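Local coordinates for protein spydx (Streptococcus pyogenes, PDB 2J43) that binds alpha-glucans such as host lung glycogen through this tandem pair of family 41 carbohydrate-binding modules, part of a cell-wall-anchored virulence factor that is probably a pullulanase, at residues 105-119 with 149-163. Residues are numbered along the deposited sequence; the frame is centred on the assembly and turned at random.
Sequences AYRPLKEGYLRINYH and LSHKGHYGAYVDVPL. Unlike the reference sequence in segment 105-119: Glu-111 (reference Lys).
Arg-115 and Asp-160 face each other as a non-hydrogen-bonded pair where strands 113-119 and 156-162 run antiparallel in the beta-sandwich of the second carbohydrate-binding module. The guanidinium grips the carboxylate side-on: Arg-115 NE reaches Asp-160 OD1 at 2.8 Å in a straight bond, and Arg-115 NH2 reaches Asp-160 OD2 at 3.0 Å. The same flat cation stacks on Tyr-158, with planes 16° apart and Arg-115 CZ 3.7 Å from the Tyr-158 ring centroid, a cation-pi contact; Leu-109 CD1 lies against its opposite face. Arginine suits this place because its edge can bond while its faces pack. A bend at chi3 (-62°) turns the guanidinium from its extended stem toward both partners. Lys-110 NZ adds a long salt bridge to Asp-160, which should favour the charged carboxylate. The other side of the paired strands is largely apolar: Ile-116 CD1 meets Val-161 CG2, Leu-114 packs on Leu-163, and Leu-149 and Val-159 continue to strand 128-134. Backbone hydrogen bonds fix the register, beginning with Leu-163 N to Gly-112 O; Gly-112 suits the type II turn by its positive phi. Strand 201-205 flanks the other edge of 113-119, and Val-202 O accepts a hydrogen bond from Asn-117 ND2. Near Gly-156, where a side chain would strike Tyr-118 O, one water joins Asn-117 OD1 (2.8 Å), Tyr-155 N and Gly-156 O.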
ATOM      1  N   ALA A 105       1.868  -0.696   3.254  1.00 15.49           N
ATOM      2  CA  ALA A 105       0.607  -1.394   3.208  1.00 16.23           C
ATOM      3  C   ALA A 105      -0.034  -1.396   1.793  1.00 15.14           C
ATOM      4  O   ALA A 105      -1.160  -1.841   1.621  1.00 16.45           O
ATOM      5  CB  ALA A 105      -0.373  -0.767   4.231  1.00 17.29           C
ATOM      6  N   TYR A 106       0.698  -0.833   0.832  1.00 15.38           N
ATOM      7  CA  TYR A 106       0.335  -0.851  -0.596  1.00 15.70           C
ATOM      8  C   TYR A 106       1.655  -0.762  -1.362  1.00 16.60           C
ATOM      9  O   TYR A 106       2.704  -0.523  -0.767  1.00 15.62           O
ATOM     10  CB  TYR A 106      -0.582   0.344  -0.915  1.00 16.65           C
ATOM     11  CG  TYR A 106       0.015   1.669  -0.495  1.00 14.93           C
ATOM     12  CD1 TYR A 106       1.020   2.295  -1.238  1.00 16.03           C
ATOM     13  CD2 TYR A 106      -0.433   2.323   0.668  1.00 19.59           C
ATOM     14  CE1 TYR A 106       1.599   3.472  -0.828  1.00 15.35           C
ATOM     15  CE2 TYR A 106       0.128   3.532   1.078  1.00 16.26           C
ATOM     16  CZ  TYR A 106       1.124   4.118   0.314  1.00 16.53           C
ATOM     17  OH  TYR A 106       1.687   5.318   0.688  1.00 19.65           O
ATOM     18  N   ARG A 107       1.618  -1.005  -2.670  1.00 16.77           N
ATOM     19  CA  ARG A 107       2.821  -0.902  -3.462  1.00 18.11           C
ATOM     20  C   ARG A 107       3.280   0.561  -3.610  1.00 19.57           C
ATOM     21  O   ARG A 107       2.537   1.364  -4.177  1.00 20.17           O
ATOM     22  CB  ARG A 107       2.576  -1.474  -4.829  1.00 18.45           C
ATOM     23  CG  ARG A 107       3.804  -1.443  -5.682  1.00 19.89           C
ATOM     24  CD  ARG A 107       3.561  -2.095  -6.973  1.00 23.26           C
ATOM     25  NE  ARG A 107       4.744  -2.045  -7.783  1.00 23.39           N
ATOM     26  CZ  ARG A 107       4.883  -2.741  -8.897  1.00 28.40           C
ATOM     27  NH1 ARG A 107       3.910  -3.546  -9.330  1.00 29.87           N
ATOM     28  NH2 ARG A 107       5.997  -2.637  -9.576  1.00 27.32           N
ATOM     29  N   PRO A 108       4.465   0.923  -3.139  1.00 20.53           N
ATOM     30  CA  PRO A 108       4.940   2.306  -3.275  1.00 21.86           C
ATOM     31  C   PRO A 108       5.120   2.660  -4.756  1.00 23.41           C
ATOM     32  O   PRO A 108       5.575   1.840  -5.543  1.00 21.68           O
ATOM     33  CB  PRO A 108       6.295   2.282  -2.570  1.00 23.10           C
ATOM     34  CG  PRO A 108       6.214   1.108  -1.665  1.00 21.40           C
ATOM     35  CD  PRO A 108       5.417   0.095  -2.351  1.00 21.79           C
ATOM     36  N   LEU A 109       4.723   3.854  -5.134  1.00 24.04           N
ATOM     37  CA  LEU A 109       4.849   4.249  -6.516  1.00 25.87           C
ATOM     38  C   LEU A 109       6.001   5.251  -6.687  1.00 26.88           C
ATOM     39  O   LEU A 109       6.703   5.566  -5.735  1.00 26.12           O
ATOM     40  CB  LEU A 109       3.502   4.770  -7.005  1.00 25.99           C
ATOM     41  CG  LEU A 109       2.338   3.791  -6.743  1.00 27.08           C
ATOM     42  CD1 LEU A 109       1.016   4.416  -7.177  1.00 28.40           C
ATOM     43  CD2 LEU A 109       2.522   2.386  -7.397  1.00 29.31           C
ATOM     44  N   LYS A 110       6.200   5.686  -7.928  1.00 29.48           N
ATOM     45  CA  LYS A 110       7.226   6.648  -8.312  1.00 31.79           C
ATOM     46  C   LYS A 110       7.219   7.923  -7.449  1.00 32.41           C
ATOM     47  O   LYS A 110       6.167   8.453  -7.079  1.00 32.45           O
ATOM     48  CB  LYS A 110       7.079   7.000  -9.818  1.00 32.81           C
ATOM     49  CG  LYS A 110       5.627   7.265 -10.320  1.00 35.27           C
ATOM     50  CD  LYS A 110       5.582   7.767 -11.793  1.00 38.75           C
ATOM     51  CE  LYS A 110       4.360   7.272 -12.606  1.00 39.07           C
ATOM     52  NZ  LYS A 110       3.024   7.843 -12.205  1.00 40.43           N
ATOM     53  N   GLU A 111       8.411   8.425  -7.133  1.00 33.09           N
ATOM     54  CA  GLU A 111       8.538   9.661  -6.360  1.00 33.81           C
ATOM     55  C   GLU A 111       7.998  10.841  -7.161  1.00 31.86           C
ATOM     56  O   GLU A 111       8.060  10.839  -8.374  1.00 32.81           O
ATOM     57  CB  GLU A 111      10.010   9.920  -5.986  1.00 34.98           C
ATOM     58  CG  GLU A 111      10.304   9.611  -4.526  1.00 39.08           C
ATOM     59  CD  GLU A 111      11.775   9.745  -4.167  1.00 44.78           C
ATOM     60  OE1 GLU A 111      12.396  10.786  -4.512  1.00 47.88           O
ATOM     61  OE2 GLU A 111      12.302   8.811  -3.515  1.00 49.04           O
ATOM     62  N   GLY A 112       7.426  11.808  -6.457  1.00 30.88           N
ATOM     63  CA  GLY A 112       6.924  13.036  -7.051  1.00 29.38           C
ATOM     64  C   GLY A 112       5.500  12.951  -7.587  1.00 28.10           C
ATOM     65  O   GLY A 112       5.012  13.864  -8.284  1.00 27.25           O
ATOM     66  N   TYR A 113       4.834  11.846  -7.283  1.00 25.93           N
ATOM     67  CA  TYR A 113       3.426  11.689  -7.636  1.00 25.17           C
ATOM     68  C   TYR A 113       2.668  11.235  -6.383  1.00 22.71           C
ATOM     69  O   TYR A 113       3.239  10.632  -5.485  1.00 22.23           O
ATOM     70  CB  TYR A 113       3.261  10.641  -8.745  1.00 25.43           C
ATOM     71  CG  TYR A 113       3.762  11.037 -10.133  1.00 29.83           C
ATOM     72  CD1 TYR A 113       2.854  11.308 -11.161  1.00 33.50           C
ATOM     73  CD2 TYR A 113       5.132  11.077 -10.437  1.00 35.58           C
ATOM     74  CE1 TYR A 113       3.300  11.633 -12.459  1.00 35.85           C
ATOM     75  CE2 TYR A 113       5.584  11.423 -11.729  1.00 36.95           C
ATOM     76  CZ  TYR A 113       4.658  11.690 -12.731  1.00 37.18           C
ATOM     77  OH  TYR A 113       5.057  12.020 -14.022  1.00 39.14           O
ATOM     78  N   LEU A 114       1.382  11.566  -6.295  1.00 20.64           N
ATOM     79  CA  LEU A 114       0.508  10.993  -5.288  1.00 18.47           C
ATOM     80  C   LEU A 114      -0.592  10.281  -6.085  1.00 16.87           C
ATOM     81  O   LEU A 114      -1.222  10.885  -6.942  1.00 16.70           O
ATOM     82  CB  LEU A 114      -0.111  12.065  -4.386  1.00 18.43           C
ATOM     83  CG  LEU A 114      -0.957  11.518  -3.229  1.00 19.38           C
ATOM     84  CD1 LEU A 114      -0.117  10.717  -2.240  1.00 20.28           C
ATOM     85  CD2 LEU A 114      -1.814  12.560  -2.454  1.00 19.83           C
ATOM     86  N   ARG A 115      -0.816   8.985  -5.848  1.00 15.08           N
ATOM     87  CA  ARG A 115      -2.040   8.329  -6.334  1.00 16.27           C
ATOM     88  C   ARG A 115      -3.200   8.534  -5.367  1.00 16.10           C
ATOM     89  O   ARG A 115      -3.095   8.223  -4.168  1.00 13.95           O
ATOM     90  CB  ARG A 115      -1.837   6.819  -6.506  1.00 17.27           C
ATOM     91  CG  ARG A 115      -3.066   6.109  -7.032  1.00 18.10           C
ATOM     92  CD  ARG A 115      -2.837   4.711  -7.578  1.00 16.62           C
ATOM     93  NE  ARG A 115      -1.943   4.693  -8.716  1.00 17.14           N
ATOM     94  CZ  ARG A 115      -1.576   3.575  -9.357  1.00 18.96           C
ATOM     95  NH1 ARG A 115      -1.994   2.387  -8.940  1.00 20.05           N
ATOM     96  NH2 ARG A 115      -0.783   3.660 -10.427  1.00 19.21           N
ATOM     97  N   ILE A 116      -4.322   9.028  -5.902  1.00 14.49           N
ATOM     98  CA  ILE A 116      -5.563   9.132  -5.171  1.00 15.19           C
ATOM     99  C   ILE A 116      -6.457   8.003  -5.620  1.00 15.42           C
ATOM    100  O   ILE A 116      -6.872   7.947  -6.764  1.00 15.23           O
ATOM    101  CB  ILE A 116      -6.218  10.490  -5.436  1.00 15.24           C
ATOM    102  CG1 ILE A 116      -5.302  11.606  -4.918  1.00 15.97           C
ATOM    103  CG2 ILE A 116      -7.639  10.495  -4.827  1.00 14.37           C
ATOM    104  CD1 ILE A 116      -5.744  13.047  -5.282  1.00 16.84           C
ATOM    105  N   ASN A 117      -6.751   7.086  -4.712  1.00 15.40           N
ATOM    106  CA  ASN A 117      -7.639   5.972  -4.949  1.00 15.44           C
ATOM    107  C   ASN A 117      -9.016   6.305  -4.383  1.00 14.45           C
ATOM    108  O   ASN A 117      -9.113   6.825  -3.246  1.00 16.40           O
ATOM    109  CB  ASN A 117      -7.125   4.718  -4.208  1.00 15.09           C
ATOM    110  CG  ASN A 117      -5.807   4.236  -4.695  1.00 14.75           C
ATOM    111  OD1 ASN A 117      -5.753   3.515  -5.706  1.00 16.02           O
ATOM    112  ND2 ASN A 117      -4.692   4.656  -4.029  1.00 13.48           N
ATOM    113  N   TYR A 118     -10.075   6.044  -5.146  1.00 14.72           N
ATOM    114  CA  TYR A 118     -11.419   6.352  -4.685  1.00 14.74           C
ATOM    115  C   TYR A 118     -12.277   5.137  -4.912  1.00 16.09           C
ATOM    116  O   TYR A 118     -12.355   4.703  -6.031  1.00 15.63           O
ATOM    117  CB  TYR A 118     -12.063   7.527  -5.481  1.00 14.96           C
ATOM    118  CG  TYR A 118     -13.490   7.753  -5.034  1.00 14.02           C
ATOM    119  CD1 TYR A 118     -13.747   8.328  -3.787  1.00 14.44           C
ATOM    120  CD2 TYR A 118     -14.586   7.386  -5.830  1.00 14.57           C
ATOM    121  CE1 TYR A 118     -15.047   8.500  -3.325  1.00 14.98           C
ATOM    122  CE2 TYR A 118     -15.899   7.585  -5.388  1.00 15.63           C
ATOM    123  CZ  TYR A 118     -16.117   8.130  -4.129  1.00 16.34           C
ATOM    124  OH  TYR A 118     -17.413   8.325  -3.681  1.00 18.83           O
ATOM    125  N   HIS A 119     -12.914   4.633  -3.855  1.00 15.75           N
ATOM    126  CA  HIS A 119     -13.786   3.470  -3.892  1.00 17.21           C
ATOM    127  C   HIS A 119     -15.210   3.896  -3.502  1.00 17.21           C
ATOM    128  O   HIS A 119     -15.380   4.728  -2.598  1.00 17.42           O
ATOM    129  CB  HIS A 119     -13.257   2.378  -2.937  1.00 17.49           C
ATOM    130  CG  HIS A 119     -13.908   1.034  -3.131  1.00 19.30           C
ATOM    131  ND1 HIS A 119     -15.074   0.670  -2.505  1.00 21.84           N
ATOM    132  CD2 HIS A 119     -13.514  -0.045  -3.852  1.00 21.63           C
ATOM    133  CE1 HIS A 119     -15.414  -0.552  -2.886  1.00 22.28           C
ATOM    134  NE2 HIS A 119     -14.474  -1.017  -3.682  1.00 24.76           N
ATOM    135  N   LEU A 149     -11.531   9.600 -13.270  1.00 20.47           N
ATOM    136  CA  LEU A 149     -11.259   8.354 -12.553  1.00 20.90           C
ATOM    137  C   LEU A 149     -11.506   7.146 -13.497  1.00 21.40           C
ATOM    138  O   LEU A 149     -12.280   6.220 -13.191  1.00 22.81           O
ATOM    139  CB  LEU A 149     -12.173   8.296 -11.323  1.00 20.62           C
ATOM    140  CG  LEU A 149     -11.676   9.221 -10.186  1.00 21.05           C
ATOM    141  CD1 LEU A 149     -12.758   9.459  -9.169  1.00 21.47           C
ATOM    142  CD2 LEU A 149     -10.452   8.702  -9.487  1.00 20.40           C
ATOM    143  N   SER A 150     -10.853   7.156 -14.648  1.00 22.28           N
ATOM    144  CA  SER A 150     -11.017   6.073 -15.624  1.00 23.54           C
ATOM    145  C   SER A 150     -10.112   4.866 -15.297  1.00 23.29           C
ATOM    146  O   SER A 150     -10.394   3.738 -15.750  1.00 23.63           O
ATOM    147  CB  SER A 150     -10.733   6.576 -17.039  1.00 23.51           C
ATOM    148  OG  SER A 150      -9.467   7.173 -17.114  1.00 26.09           O
ATOM    149  N   HIS A 151      -9.022   5.072 -14.541  1.00 22.03           N
ATOM    150  CA  HIS A 151      -8.130   3.941 -14.243  1.00 21.80           C
ATOM    151  C   HIS A 151      -8.745   3.174 -13.083  1.00 21.17           C
ATOM    152  O   HIS A 151      -9.214   3.790 -12.113  1.00 17.83           O
ATOM    153  CB  HIS A 151      -6.716   4.392 -13.868  1.00 22.89           C
ATOM    154  CG  HIS A 151      -5.934   5.001 -14.996  1.00 27.38           C
ATOM    155  ND1 HIS A 151      -6.006   6.339 -15.321  1.00 29.43           N
ATOM    156  CD2 HIS A 151      -5.072   4.444 -15.888  1.00 30.79           C
ATOM    157  CE1 HIS A 151      -5.200   6.589 -16.341  1.00 33.63           C
ATOM    158  NE2 HIS A 151      -4.621   5.457 -16.702  1.00 33.65           N
ATOM    159  N   LYS A 152      -8.760   1.848 -13.190  1.00 21.76           N
ATOM    160  CA  LYS A 152      -9.277   0.986 -12.153  1.00 23.39           C
ATOM    161  C   LYS A 152      -8.152   0.156 -11.586  1.00 22.90           C
ATOM    162  O   LYS A 152      -7.293  -0.385 -12.302  1.00 22.25           O
ATOM    163  CB  LYS A 152     -10.444   0.109 -12.633  1.00 24.36           C
ATOM    164  CG  LYS A 152     -11.579   0.892 -13.342  1.00 27.48           C
ATOM    165  CD  LYS A 152     -12.419   1.710 -12.360  1.00 29.65           C
ATOM    166  CE  LYS A 152     -13.371   2.734 -13.000  1.00 33.68           C
ATOM    167  NZ  LYS A 152     -13.051   3.160 -14.399  1.00 37.73           N
ATOM    168  N   GLY A 153      -8.144   0.078 -10.256  1.00 21.87           N
ATOM    169  CA  GLY A 153      -7.045  -0.560  -9.556  1.00 22.93           C
ATOM    170  C   GLY A 153      -7.619  -1.521  -8.533  1.00 22.22           C
ATOM    171  O   GLY A 153      -8.835  -1.859  -8.558  1.00 23.64           O
ATOM    172  N   HIS A 154      -6.771  -1.895  -7.571  1.00 22.11           N
ATOM    173  CA  HIS A 154      -7.163  -2.812  -6.501  1.00 23.79           C
ATOM    174  C   HIS A 154      -8.019  -2.187  -5.420  1.00 21.56           C
ATOM    175  O   HIS A 154      -8.581  -2.882  -4.621  1.00 23.80           O
ATOM    176  CB  HIS A 154      -5.878  -3.354  -5.838  1.00 24.46           C
ATOM    177  CG  HIS A 154      -4.993  -4.125  -6.768  1.00 27.15           C
ATOM    178  ND1 HIS A 154      -5.439  -5.225  -7.476  1.00 31.28           N
ATOM    179  CD2 HIS A 154      -3.681  -3.979  -7.083  1.00 30.79           C
ATOM    180  CE1 HIS A 154      -4.444  -5.710  -8.199  1.00 31.61           C
ATOM    181  NE2 HIS A 154      -3.365  -4.975  -7.978  1.00 32.96           N
ATOM    182  N   TYR A 155      -8.099  -0.873  -5.385  1.00 21.60           N
ATOM    183  CA  TYR A 155      -8.698  -0.132  -4.278  1.00 20.73           C
ATOM    184  C   TYR A 155      -9.675   0.939  -4.787  1.00 20.55           C
ATOM    185  O   TYR A 155      -9.776   2.094  -4.213  1.00 19.86           O
ATOM    186  CB  TYR A 155      -7.605   0.545  -3.503  1.00 19.97           C
ATOM    187  CG  TYR A 155      -6.383  -0.305  -3.221  1.00 18.47           C
ATOM    188  CD1 TYR A 155      -6.430  -1.371  -2.333  1.00 17.43           C
ATOM    189  CD2 TYR A 155      -5.172   0.008  -3.785  1.00 18.95           C
ATOM    190  CE1 TYR A 155      -5.299  -2.090  -2.060  1.00 17.23           C
ATOM    191  CE2 TYR A 155      -4.028  -0.708  -3.518  1.00 17.42           C
ATOM    192  CZ  TYR A 155      -4.088  -1.726  -2.631  1.00 17.18           C
ATOM    193  OH  TYR A 155      -2.935  -2.447  -2.400  1.00 18.99           O
ATOM    194  N   GLY A 156     -10.352   0.548  -5.871  1.00 20.06           N
ATOM    195  CA  GLY A 156     -11.287   1.423  -6.561  1.00 19.74           C
ATOM    196  C   GLY A 156     -10.623   2.097  -7.754  1.00 18.36           C
ATOM    197  O   GLY A 156      -9.648   1.596  -8.328  1.00 18.64           O
ATOM    198  N   ALA A 157     -11.213   3.196  -8.191  1.00 16.76           N
ATOM    199  CA  ALA A 157     -10.704   3.963  -9.311  1.00 16.35           C
ATOM    200  C   ALA A 157      -9.523   4.749  -8.800  1.00 17.02           C
ATOM    201  O   ALA A 157      -9.399   4.924  -7.593  1.00 16.61           O
ATOM    202  CB  ALA A 157     -11.788   4.865  -9.862  1.00 16.54           C
ATOM    203  N   TYR A 158      -8.668   5.237  -9.679  1.00 17.34           N
ATOM    204  CA  TYR A 158      -7.573   6.073  -9.234  1.00 16.84           C
ATOM    205  C   TYR A 158      -7.070   7.047 -10.275  1.00 16.66           C
ATOM    206  O   TYR A 158      -7.328   6.901 -11.476  1.00 16.14           O
ATOM    207  CB  TYR A 158      -6.394   5.216  -8.724  1.00 16.97           C
ATOM    208  CG  TYR A 158      -5.659   4.438  -9.789  1.00 16.33           C
ATOM    209  CD1 TYR A 158      -4.673   5.025 -10.535  1.00 13.94           C
ATOM    210  CD2 TYR A 158      -5.989   3.126 -10.065  1.00 16.05           C
ATOM    211  CE1 TYR A 158      -4.001   4.312 -11.528  1.00 17.28           C
ATOM    212  CE2 TYR A 158      -5.304   2.378 -11.073  1.00 18.64           C
ATOM    213  CZ  TYR A 158      -4.325   2.992 -11.775  1.00 18.53           C
ATOM    214  OH  TYR A 158      -3.633   2.330 -12.762  1.00 22.68           O
ATOM    215  N   VAL A 159      -6.352   8.056  -9.804  1.00 17.07           N
ATOM    216  CA  VAL A 159      -5.584   8.918 -10.673  1.00 18.16           C
ATOM    217  C   VAL A 159      -4.216   9.192 -10.048  1.00 16.27           C
ATOM    218  O   VAL A 159      -4.100   9.305  -8.819  1.00 17.73           O
ATOM    219  CB  VAL A 159      -6.330  10.223 -10.962  1.00 18.91           C
ATOM    220  CG1 VAL A 159      -6.594  10.994  -9.713  1.00 19.67           C
ATOM    221  CG2 VAL A 159      -5.551  11.012 -12.090  1.00 22.62           C
ATOM    222  N   ASP A 160      -3.200   9.291 -10.895  1.00 17.71           N
ATOM    223  CA  ASP A 160      -1.845   9.627 -10.484  1.00 18.61           C
ATOM    224  C   ASP A 160      -1.633  11.121 -10.721  1.00 18.94           C
ATOM    225  O   ASP A 160      -1.748  11.625 -11.864  1.00 21.46           O
ATOM    226  CB  ASP A 160      -0.805   8.809 -11.262  1.00 18.90           C
ATOM    227  CG  ASP A 160      -0.776   7.374 -10.847  1.00 21.34           C
ATOM    228  OD1 ASP A 160      -0.909   7.135  -9.633  1.00 21.60           O
ATOM    229  OD2 ASP A 160      -0.653   6.433 -11.653  1.00 22.66           O
ATOM    230  N   VAL A 161      -1.330  11.820  -9.656  1.00 18.17           N
ATOM    231  CA  VAL A 161      -1.218  13.273  -9.662  1.00 19.03           C
ATOM    232  C   VAL A 161       0.236  13.751  -9.480  1.00 20.11           C
ATOM    233  O   VAL A 161       0.805  13.600  -8.397  1.00 19.95           O
ATOM    234  CB  VAL A 161      -2.057  13.887  -8.555  1.00 18.90           C
ATOM    235  CG1 VAL A 161      -2.045  15.426  -8.629  1.00 19.92           C
ATOM    236  CG2 VAL A 161      -3.495  13.339  -8.587  1.00 17.03           C
ATOM    237  N   PRO A 162       0.801  14.421 -10.478  1.00 22.19           N
ATOM    238  CA  PRO A 162       2.144  15.002 -10.281  1.00 23.17           C
ATOM    239  C   PRO A 162       2.137  16.121  -9.259  1.00 23.95           C
ATOM    240  O   PRO A 162       1.248  16.956  -9.313  1.00 23.92           O
ATOM    241  CB  PRO A 162       2.518  15.561 -11.663  1.00 23.39           C
ATOM    242  CG  PRO A 162       1.466  15.134 -12.619  1.00 24.56           C
ATOM    243  CD  PRO A 162       0.248  14.725 -11.810  1.00 22.65           C
ATOM    244  N   LEU A 163       3.118  16.133  -8.365  1.00 24.74           N
ATOM    245  CA  LEU A 163       3.254  17.112  -7.299  1.00 26.07           C
ATOM    246  C   LEU A 163       4.319  18.175  -7.698  1.00 28.10           C
ATOM    247  O   LEU A 163       5.174  17.926  -8.540  1.00 28.35           O
ATOM    248  CB  LEU A 163       3.694  16.422  -5.991  1.00 26.10           C
ATOM    249  CG  LEU A 163       2.896  15.226  -5.451  1.00 27.12           C
ATOM    250  CD1 LEU A 163       3.554  14.620  -4.229  1.00 27.64           C
ATOM    251  CD2 LEU A 163       1.543  15.722  -5.066  1.00 27.81           C
TER
HETATM  252  O   HOH W   1      -0.744  -2.111  -4.076  1.00 18.72           O
HETATM  253  O   HOH W   2       1.888   7.513  -9.007  1.00 30.87           O
HETATM  254  O   HOH W   3      -7.146   1.436  -6.940  1.00 19.64           O